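Local coordinates for E3 ubiquitin-protein ligase TRIM65 (Homo sapiens, PDB 7JL4), which is a RING-type E3 ubiquitin ligase of the TRIM family that acts in innate immunity and autophagy and is seen here through its C-terminal PRY-SPRY domain, at residues L15-R20 and H72-E76; C9-L15 and Y154-T160; Q66-A70 and Q172-P176. All coordinates share one frame; numbering follows the deposited sequence.

Contact 1: residues L15-R20 and H72-E76; sequences LWQNYR and HHYWE
Tyr19 and Tyr74 are joined by a single backbone bridge, in which Tyr74 N donates to Asn18 O (3.0 Å) and Arg20 N to Tyr74 O (2.8 Å). The bridge ties the loop after helix 10-15 to strand 72-79 of the PRY-SPRY (B30.2) beta-sandwich. The Tyr74 ring clusters with Trp16 and Tyr19; Leu15 CB covers one face, 3.7 Å from the ring centroid and 2° off the normal, a CH-pi contact, and the Trp16 indole comes rim to rim. Two donors grip Glu76 OE2: Tyr74 OH, which meets the anti lone pair of that oxygen, and Trp16 NE1, 3.0 Å from it and approaching from above the carboxylate plane. A leucine in place of Tyr74 would probably leave Glu76 OE2 with Trp16 NE1 as its remaining donor of the two and Leu15 CB without a ring face to pack on. Tyr19 OH accepts from Glu76 N and is also bonded to Cys189 O. Asn18 ND2 rests over the centre of the His72 ring, whose NE2 bonds to Asp143. His73 NE2 bonds to Ala70 O, and the Arg20 chain, bent at chi2 (-70°), brings NE almost straight onto His73 ND1, 2.9 Å away.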
loop_
_atom_site.group_PDB
_atom_site.type_symbol
_atom_site.label_atom_id
_atom_site.label_comp_id
_atom_site.label_asym_id
_atom_site.label_seq_id
_atom_site.Cartn_x
_atom_site.Cartn_y
_atom_site.Cartn_z
ATOM N N LEU A 15 -13.582 0.801 11.997
ATOM C CA LEU A 15 -12.301 0.358 11.446
ATOM C C LEU A 15 -11.132 0.929 12.239
ATOM O O LEU A 15 -10.119 0.240 12.465
ATOM C CB LEU A 15 -12.190 0.777 9.977
ATOM C CG LEU A 15 -13.091 0.060 9.007
ATOM C CD1 LEU A 15 -13.093 0.762 7.632
ATOM C CD2 LEU A 15 -12.586 -1.358 8.906
ATOM N N TRP A 16 -11.255 2.194 12.666
ATOM C CA TRP A 16 -10.194 2.870 13.394
ATOM C C TRP A 16 -9.928 2.247 14.753
ATOM O O TRP A 16 -8.938 2.610 15.386
ATOM C CB TRP A 16 -10.526 4.350 13.630
ATOM C CG TRP A 16 -10.428 5.254 12.435
ATOM C CD1 TRP A 16 -10.153 4.908 11.123
ATOM C CD2 TRP A 16 -10.616 6.669 12.449
ATOM N NE1 TRP A 16 -10.151 6.043 10.336
ATOM C CE2 TRP A 16 -10.430 7.133 11.132
ATOM C CE3 TRP A 16 -10.916 7.597 13.465
ATOM C CZ2 TRP A 16 -10.539 8.493 10.798
ATOM C CZ3 TRP A 16 -11.017 8.946 13.132
ATOM C CH2 TRP A 16 -10.836 9.377 11.805
ATOM N N GLN A 17 -10.797 1.364 15.243
ATOM C CA GLN A 17 -10.509 0.757 16.535
ATOM C C GLN A 17 -9.216 -0.053 16.496
ATOM O O GLN A 17 -8.596 -0.264 17.546
ATOM C CB GLN A 17 -11.692 -0.095 16.990
ATOM C CG GLN A 17 -12.965 0.773 17.200
ATOM C CD GLN A 17 -12.717 2.098 17.975
ATOM O OE1 GLN A 17 -12.375 2.104 19.174
ATOM N NE2 GLN A 17 -12.875 3.234 17.265
ATOM N N ASN A 18 -8.757 -0.442 15.306
ATOM C CA ASN A 18 -7.491 -1.144 15.133
ATOM C C ASN A 18 -6.447 -0.300 14.394
ATOM O O ASN A 18 -5.542 -0.847 13.754
ATOM C CB ASN A 18 -7.726 -2.454 14.388
ATOM C CG ASN A 18 -8.720 -3.349 15.089
ATOM O OD1 ASN A 18 -8.543 -3.726 16.248
ATOM N ND2 ASN A 18 -9.800 -3.667 14.395
ATOM N N TYR A 19 -6.530 1.030 14.500
ATOM C CA TYR A 19 -5.670 1.896 13.694
ATOM C C TYR A 19 -4.195 1.719 14.052
ATOM O O TYR A 19 -3.830 1.681 15.227
ATOM C CB TYR A 19 -6.087 3.368 13.868
ATOM C CG TYR A 19 -5.658 4.200 12.678
ATOM C CD1 TYR A 19 -4.323 4.552 12.481
ATOM C CD2 TYR A 19 -6.573 4.477 11.661
ATOM C CE1 TYR A 19 -3.937 5.263 11.363
ATOM C CE2 TYR A 19 -6.193 5.161 10.518
ATOM C CZ TYR A 19 -4.874 5.527 10.370
ATOM O OH TYR A 19 -4.474 6.215 9.256
ATOM N N ARG A 20 -3.341 1.634 13.028
ATOM C CA ARG A 20 -1.887 1.546 13.199
ATOM C C ARG A 20 -1.184 2.678 12.456
ATOM O O ARG A 20 -1.454 2.897 11.272
ATOM C CB ARG A 20 -1.335 0.199 12.692
ATOM C CG ARG A 20 -2.037 -1.052 13.216
ATOM C CD ARG A 20 -1.782 -1.336 14.735
ATOM N NE ARG A 20 -2.679 -2.408 15.173
ATOM C CZ ARG A 20 -3.549 -2.344 16.177
ATOM N NH1 ARG A 20 -3.614 -1.276 16.965
ATOM N NH2 ARG A 20 -4.325 -3.388 16.426
ATOM N N HIS A 72 -5.624 -7.802 14.461
ATOM C CA HIS A 72 -6.476 -7.066 13.531
ATOM C C HIS A 72 -5.908 -5.660 13.450
ATOM O O HIS A 72 -5.651 -5.056 14.492
ATOM C CB HIS A 72 -7.922 -7.082 14.046
ATOM C CG HIS A 72 -8.948 -6.691 13.029
ATOM N ND1 HIS A 72 -10.292 -6.941 13.205
ATOM C CD2 HIS A 72 -8.840 -6.028 11.852
ATOM C CE1 HIS A 72 -10.965 -6.488 12.160
ATOM N NE2 HIS A 72 -10.108 -5.913 11.332
ATOM N N HIS A 73 -5.693 -5.150 12.224
ATOM C CA HIS A 73 -4.908 -3.943 11.985
ATOM C C HIS A 73 -5.534 -3.153 10.841
ATOM O O HIS A 73 -6.015 -3.747 9.873
ATOM C CB HIS A 73 -3.443 -4.314 11.646
ATOM C CG HIS A 73 -2.866 -5.325 12.595
ATOM N ND1 HIS A 73 -2.435 -4.972 13.856
ATOM C CD2 HIS A 73 -2.741 -6.671 12.518
ATOM C CE1 HIS A 73 -2.020 -6.052 14.499
ATOM N NE2 HIS A 73 -2.201 -7.100 13.713
ATOM N N TYR A 74 -5.519 -1.821 10.947
ATOM C CA TYR A 74 -6.139 -0.966 9.935
ATOM C C TYR A 74 -5.307 0.298 9.791
ATOM O O TYR A 74 -4.827 0.845 10.787
ATOM C CB TYR A 74 -7.594 -0.594 10.308
ATOM C CG TYR A 74 -8.242 0.395 9.351
ATOM C CD1 TYR A 74 -8.764 -0.035 8.132
ATOM C CD2 TYR A 74 -8.304 1.761 9.656
ATOM C CE1 TYR A 74 -9.370 0.877 7.247
ATOM C CE2 TYR A 74 -8.877 2.687 8.764
ATOM C CZ TYR A 74 -9.407 2.220 7.552
ATOM O OH TYR A 74 -10.007 3.081 6.643
ATOM N N TRP A 75 -5.162 0.779 8.557
ATOM C CA TRP A 75 -4.494 2.055 8.337
ATOM C C TRP A 75 -5.024 2.681 7.059
ATOM O O TRP A 75 -5.661 2.017 6.228
ATOM C CB TRP A 75 -2.966 1.915 8.249
ATOM C CG TRP A 75 -2.522 0.920 7.218
ATOM C CD1 TRP A 75 -2.317 1.154 5.871
ATOM C CD2 TRP A 75 -2.269 -0.485 7.423
ATOM N NE1 TRP A 75 -1.934 -0.017 5.242
ATOM C CE2 TRP A 75 -1.897 -1.033 6.166
ATOM C CE3 TRP A 75 -2.297 -1.326 8.546
ATOM C CZ2 TRP A 75 -1.566 -2.386 6.001
ATOM C CZ3 TRP A 75 -1.971 -2.692 8.382
ATOM C CH2 TRP A 75 -1.605 -3.199 7.114
ATOM N N GLU A 76 -4.753 3.980 6.926
ATOM C CA GLU A 76 -5.187 4.765 5.780
ATOM C C GLU A 76 -3.994 5.450 5.131
ATOM O O GLU A 76 -3.029 5.830 5.797
ATOM C CB GLU A 76 -6.253 5.794 6.187
ATOM C CG GLU A 76 -7.580 5.118 6.545
ATOM C CD GLU A 76 -8.596 6.051 7.171
ATOM O OE1 GLU A 76 -8.289 7.248 7.352
ATOM O OE2 GLU A 76 -9.739 5.597 7.429
HETATM O O HOH W 1 -6.657 8.450 9.073
#

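Contact 2: residues C9-L15 and Y154-T160; sequences CPLRRKL and YSLEPQT
Apolar contacts carry most of this interface, beginning with Leu15, whose CD1 stands over the centre of the Tyr154 ring, 3.8 Å from the centroid and 7° off its normal, a CH-pi contact. Leu11 CD2 reaches Thr160 CG2 at 3.9 Å. The aliphatic part of Arg12 lies against Leu156, with CD 3.5 Å from Leu156 CD1. That chain is extended from CG to NE as it passes the leucine, and Leu156 CB lies over a face of the guanidinium, which goes on to a salt bridge between Arg12 NH2 and Glu76 OE1 on strand 72-79. Helix 10-15, the one helix of this PRY-SPRY domain, is thereby packed against the end of strand 150-155 and the turn leading to strand 161-167. The polar atoms lie at the start of the helix. Cys9 is its N-cap: with SG anti to its own backbone N (chi1 166°), the sulfur accepts from Arg12 N at 3.5 Å, with an angle of 162° at the hydrogen. Cys9 SG also lies 3.2 Å from Thr160 OG1, and that oxygen packs against the helix as well, 3.5 Å from Arg12 CB.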
loop_
_atom_site.group_PDB
_atom_site.type_symbol
_atom_site.label_atom_id
_atom_site.label_comp_id
_atom_site.label_asym_id
_atom_site.label_seq_id
_atom_site.Cartn_x
_atom_site.Cartn_y
_atom_site.Cartn_z
ATOM N N CYS A 9 -17.730 8.877 9.432
ATOM C CA CYS A 9 -18.590 7.734 9.181
ATOM C C CYS A 9 -18.483 6.705 10.300
ATOM O O CYS A 9 -17.369 6.299 10.641
ATOM C CB CYS A 9 -18.178 7.105 7.851
ATOM S SG CYS A 9 -18.853 5.515 7.586
ATOM N N PRO A 10 -19.598 6.252 10.891
ATOM C CA PRO A 10 -19.498 5.263 11.981
ATOM C C PRO A 10 -18.844 3.947 11.578
ATOM O O PRO A 10 -18.192 3.306 12.421
ATOM C CB PRO A 10 -20.959 5.063 12.416
ATOM C CG PRO A 10 -21.780 5.605 11.312
ATOM C CD PRO A 10 -20.978 6.720 10.710
ATOM N N LEU A 11 -18.996 3.508 10.326
ATOM C CA LEU A 11 -18.262 2.323 9.888
ATOM C C LEU A 11 -16.765 2.596 9.869
ATOM O O LEU A 11 -15.964 1.757 10.301
ATOM C CB LEU A 11 -18.758 1.863 8.516
ATOM C CG LEU A 11 -17.997 0.672 7.913
ATOM C CD1 LEU A 11 -18.053 -0.545 8.848
ATOM C CD2 LEU A 11 -18.513 0.301 6.505
ATOM N N ARG A 12 -16.367 3.778 9.404
ATOM C CA ARG A 12 -14.952 4.115 9.413
ATOM C C ARG A 12 -14.443 4.198 10.845
ATOM O O ARG A 12 -13.322 3.771 11.146
ATOM C CB ARG A 12 -14.725 5.430 8.662
ATOM C CG ARG A 12 -13.269 5.844 8.481
ATOM C CD ARG A 12 -13.185 7.204 7.767
ATOM N NE ARG A 12 -11.813 7.692 7.655
ATOM C CZ ARG A 12 -11.488 8.948 7.381
ATOM N NH1 ARG A 12 -12.452 9.858 7.211
ATOM N NH2 ARG A 12 -10.203 9.297 7.302
ATOM N N ARG A 13 -15.263 4.729 11.749
ATOM C CA ARG A 13 -14.824 4.814 13.141
ATOM C C ARG A 13 -14.614 3.422 13.723
ATOM O O ARG A 13 -13.713 3.214 14.544
ATOM C CB ARG A 13 -15.839 5.605 13.965
ATOM C CG ARG A 13 -15.340 6.023 15.351
ATOM C CD ARG A 13 -16.043 7.284 15.840
ATOM N NE ARG A 13 -15.520 8.529 15.282
ATOM C CZ ARG A 13 -14.416 9.124 15.720
ATOM N NH1 ARG A 13 -13.709 8.562 16.688
ATOM N NH2 ARG A 13 -14.010 10.269 15.187
ATOM N N LYS A 14 -15.443 2.447 13.317
ATOM C CA LYS A 14 -15.233 1.078 13.782
ATOM C C LYS A 14 -13.914 0.518 13.260
ATOM O O LYS A 14 -13.187 -0.158 13.995
ATOM C CB LYS A 14 -16.401 0.188 13.358
ATOM C CG LYS A 14 -16.243 -1.277 13.712
ATOM C CD LYS A 14 -17.421 -2.092 13.209
ATOM C CE LYS A 14 -17.038 -3.549 12.973
ATOM N NZ LYS A 14 -18.145 -4.483 13.352
ATOM N N LEU A 15 -13.582 0.801 11.997
ATOM C CA LEU A 15 -12.301 0.358 11.446
ATOM C C LEU A 15 -11.132 0.929 12.239
ATOM O O LEU A 15 -10.119 0.240 12.465
ATOM C CB LEU A 15 -12.190 0.777 9.977
ATOM C CG LEU A 15 -13.091 0.060 9.007
ATOM C CD1 LEU A 15 -13.093 0.762 7.632
ATOM C CD2 LEU A 15 -12.586 -1.358 8.906
ATOM N N TYR A 154 -10.422 -0.305 1.180
ATOM C CA TYR A 154 -11.513 0.662 1.241
ATOM C C TYR A 154 -11.166 1.936 0.486
ATOM O O TYR A 154 -10.002 2.337 0.399
ATOM C CB TYR A 154 -11.851 1.063 2.689
ATOM C CG TYR A 154 -12.531 -0.023 3.499
ATOM C CD1 TYR A 154 -11.793 -1.045 4.096
ATOM C CD2 TYR A 154 -13.913 -0.025 3.645
ATOM C CE1 TYR A 154 -12.433 -2.060 4.846
ATOM C CE2 TYR A 154 -14.557 -1.005 4.393
ATOM C CZ TYR A 154 -13.816 -2.015 4.983
ATOM O OH TYR A 154 -14.488 -2.976 5.691
ATOM N N SER A 155 -12.196 2.585 -0.035
ATOM C CA SER A 155 -12.134 4.002 -0.354
ATOM C C SER A 155 -12.870 4.736 0.752
ATOM O O SER A 155 -13.877 4.237 1.258
ATOM C CB SER A 155 -12.768 4.286 -1.721
ATOM O OG SER A 155 -12.767 5.678 -1.962
ATOM N N LEU A 156 -12.353 5.890 1.172
ATOM C CA LEU A 156 -12.954 6.528 2.323
ATOM C C LEU A 156 -13.646 7.833 1.942
ATOM O O LEU A 156 -14.357 8.409 2.771
ATOM C CB LEU A 156 -11.902 6.853 3.399
ATOM C CG LEU A 156 -11.583 5.599 4.247
ATOM C CD1 LEU A 156 -12.707 4.972 5.069
ATOM C CD2 LEU A 156 -10.665 4.573 3.563
ATOM N N GLU A 157 -13.422 8.339 0.727
ATOM C CA GLU A 157 -14.050 9.573 0.279
ATOM C C GLU A 157 -14.671 9.324 -1.091
ATOM O O GLU A 157 -14.024 8.720 -1.971
ATOM C CB GLU A 157 -13.054 10.759 0.251
ATOM C CG GLU A 157 -11.763 10.500 -0.516
ATOM C CD GLU A 157 -10.850 11.711 -0.616
ATOM O OE1 GLU A 157 -10.401 12.022 -1.744
ATOM O OE2 GLU A 157 -10.590 12.357 0.429
ATOM N N PRO A 158 -15.931 9.727 -1.305
ATOM C CA PRO A 158 -16.786 10.443 -0.347
ATOM C C PRO A 158 -17.480 9.595 0.730
ATOM O O PRO A 158 -17.921 10.171 1.727
ATOM C CB PRO A 158 -17.839 11.075 -1.249
ATOM C CG PRO A 158 -17.970 10.100 -2.362
ATOM C CD PRO A 158 -16.595 9.569 -2.612
ATOM N N GLN A 159 -17.625 8.286 0.535
ATOM C CA GLN A 159 -18.158 7.421 1.577
ATOM C C GLN A 159 -17.137 6.350 1.896
ATOM O O GLN A 159 -16.197 6.115 1.135
ATOM C CB GLN A 159 -19.438 6.683 1.177
ATOM C CG GLN A 159 -20.618 7.502 0.871
ATOM C CD GLN A 159 -21.697 6.657 0.222
ATOM O OE1 GLN A 159 -22.004 6.807 -0.965
ATOM N NE2 GLN A 159 -22.332 5.801 1.030
ATOM N N THR A 160 -17.388 5.656 3.003
ATOM C CA THR A 160 -16.657 4.443 3.329
ATOM C C THR A 160 -17.221 3.311 2.470
ATOM O O THR A 160 -18.382 2.930 2.633
ATOM C CB THR A 160 -16.799 4.137 4.814
ATOM O OG1 THR A 160 -16.405 5.292 5.576
ATOM C CG2 THR A 160 -15.922 2.946 5.183
#

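Contact 3: residues Q66-A70 and Q172-P176; sequences QSFQA and QPLTP
Phe68 and Pro176 meet at about a right angle, the phenyl ring presenting its edge to the pyrrolidine: Pro176 CG lies near the ring plane, 3.9 Å from Phe68 CE2. The ring takes up this place because Phe68 CG is anti to its carbonyl carbon (chi1 -56°), which carries the phenyl along the run of 172-176 toward Pro176. The backbones beneath form one antiparallel hydrogen-bonded pair, Phe68 with Leu174. Phe68 N donates to Leu174 O at 2.8 Å, and Leu174 N returns a straighter bond to Phe68 O (2.9 Å, 166° at the hydrogen). Each carbonyl oxygen also receives a CA-H...O contact, Leu174 O from Ser67 CA and Phe68 O from Pro173 CA. A water donating to both Phe68 O and Gln172 O links the two backbones just past this pair.

The neighbouring side chains Ser67 and Thr175 meet hydroxyl to hydroxyl, Ser67 OG standing 2.7 Å from Thr175 OG1 in a hydrogen bond whose proton may sit on either oxygen. Ser67 OG also bonds to a glycerol molecule, likely a crystallisation additive. Beyond this pair, Gln69 and Pro173 lie alongside with a common heading, the extended glutamine bringing NE2 to 3.5 Å from Pro173 CG. At the other end, Gln66 O is 3.2 Å from Pro176 CD, while the Gln66 amide turns elsewhere, its OE1 accepting from Thr23 N.

Within the PRY-SPRY beta-sandwich, the loop between strands 61-63 and 72-79 is paired with the residues leading into strand 175-180, whose Thr175 backbone also bonds to Ser89 of strand 84-89. Phe68 bridges the two sheets, its ring meeting those of His73 and Trp75 on strand 72-79 and touching Leu144 on strand 139-145, which Leu174 also touches.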
loop_
_atom_site.group_PDB
_atom_site.type_symbol
_atom_site.label_atom_id
_atom_site.label_comp_id
_atom_site.label_asym_id
_atom_site.label_seq_id
_atom_site.Cartn_x
_atom_site.Cartn_y
_atom_site.Cartn_z
ATOM N N GLN A 66 6.850 -1.621 9.664
ATOM C CA GLN A 66 5.995 -2.421 10.537
ATOM C C GLN A 66 5.593 -3.713 9.833
ATOM O O GLN A 66 5.411 -3.725 8.612
ATOM C CB GLN A 66 4.723 -1.650 10.923
ATOM C CG GLN A 66 5.011 -0.416 11.797
ATOM C CD GLN A 66 5.531 0.779 10.998
ATOM O OE1 GLN A 66 5.211 0.952 9.807
ATOM N NE2 GLN A 66 6.334 1.596 11.638
ATOM N N SER A 67 5.424 -4.790 10.609
ATOM C CA SER A 67 4.906 -6.065 10.099
ATOM C C SER A 67 3.796 -6.580 11.014
ATOM O O SER A 67 3.750 -6.242 12.210
ATOM C CB SER A 67 6.019 -7.111 10.033
ATOM O OG SER A 67 7.001 -6.709 9.100
ATOM N N PHE A 68 2.934 -7.470 10.488
ATOM C CA PHE A 68 1.754 -7.909 11.253
ATOM C C PHE A 68 1.582 -9.423 11.214
ATOM O O PHE A 68 1.753 -10.035 10.159
ATOM C CB PHE A 68 0.504 -7.176 10.707
ATOM C CG PHE A 68 0.653 -5.671 10.740
ATOM C CD1 PHE A 68 0.420 -4.963 11.917
ATOM C CD2 PHE A 68 1.112 -4.972 9.619
ATOM C CE1 PHE A 68 0.601 -3.582 11.987
ATOM C CE2 PHE A 68 1.294 -3.586 9.673
ATOM C CZ PHE A 68 1.046 -2.888 10.867
ATOM N N GLN A 69 1.251 -10.061 12.355
ATOM C CA GLN A 69 1.185 -11.527 12.260
ATOM C C GLN A 69 -0.047 -12.203 12.864
ATOM O O GLN A 69 -0.449 -13.291 12.445
ATOM C CB GLN A 69 2.433 -12.146 12.865
ATOM C CG GLN A 69 2.495 -13.678 12.790
ATOM C CD GLN A 69 3.577 -14.238 13.692
ATOM O OE1 GLN A 69 3.317 -15.027 14.611
ATOM N NE2 GLN A 69 4.781 -13.791 13.476
ATOM N N ALA A 70 -0.652 -11.609 13.857
ATOM C CA ALA A 70 -1.954 -12.067 14.291
ATOM C C ALA A 70 -2.737 -10.799 14.525
ATOM O O ALA A 70 -2.254 -9.713 14.195
ATOM C CB ALA A 70 -1.818 -12.956 15.540
ATOM N N GLN A 172 3.170 -16.179 7.408
ATOM C CA GLN A 172 4.347 -15.400 7.752
ATOM C C GLN A 172 3.851 -14.004 8.076
ATOM O O GLN A 172 2.733 -13.642 7.691
ATOM C CB GLN A 172 5.356 -15.329 6.597
ATOM C CG GLN A 172 6.333 -16.473 6.580
ATOM C CD GLN A 172 7.259 -16.444 5.396
ATOM O OE1 GLN A 172 6.850 -16.635 4.248
ATOM N NE2 GLN A 172 8.525 -16.147 5.662
ATOM N N PRO A 173 4.655 -13.196 8.781
ATOM C CA PRO A 173 4.303 -11.780 8.979
ATOM C C PRO A 173 4.170 -11.036 7.661
ATOM O O PRO A 173 4.891 -11.309 6.699
ATOM C CB PRO A 173 5.484 -11.230 9.793
ATOM C CG PRO A 173 6.044 -12.446 10.517
ATOM C CD PRO A 173 5.897 -13.567 9.488
ATOM N N LEU A 174 3.239 -10.081 7.629
ATOM C CA LEU A 174 2.957 -9.277 6.437
ATOM C C LEU A 174 3.479 -7.862 6.632
ATOM O O LEU A 174 3.208 -7.226 7.669
ATOM C CB LEU A 174 1.459 -9.205 6.146
ATOM C CG LEU A 174 0.824 -10.514 5.748
ATOM C CD1 LEU A 174 -0.656 -10.392 5.963
ATOM C CD2 LEU A 174 1.123 -10.778 4.259
ATOM N N THR A 175 4.214 -7.371 5.643
ATOM C CA THR A 175 4.738 -6.006 5.661
ATOM C C THR A 175 4.044 -5.180 4.591
ATOM O O THR A 175 4.005 -5.618 3.433
ATOM C CB THR A 175 6.258 -6.027 5.399
ATOM O OG1 THR A 175 6.913 -6.826 6.402
ATOM C CG2 THR A 175 6.821 -4.623 5.483
ATOM N N PRO A 176 3.473 -4.013 4.912
ATOM C CA PRO A 176 2.913 -3.154 3.863
ATOM C C PRO A 176 3.977 -2.785 2.834
ATOM O O PRO A 176 5.133 -2.508 3.183
ATOM C CB PRO A 176 2.446 -1.909 4.629
ATOM C CG PRO A 176 2.253 -2.372 6.071
ATOM C CD PRO A 176 3.324 -3.429 6.268
HETATM O O HOH W 2 0.684 -12.359 8.878
#

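Overall arrangement
All three contacts lie in one PRY-SPRY domain. Along the chain the segments run 9-15, 15-20, 66-70, 72-76, 154-160, 172-176, so contact 2 encloses contact 1, and contact 3 alternates with both. Contacts 1 and 2, with centres about 11 Å apart, share Leu15 and reach the same seven-stranded sheet. The salt bridge of Arg12 with Glu76 joins them, so helix 10-15, at the start of this domain, and the loop after it probably hold to that sheet together. Contact 3 involves the other sheet, about 14 Å from contact 1 between centres and about 23 Å from contact 2, which it does not touch. Packing of Phe68 on His73 and Trp75 links it to contact 1.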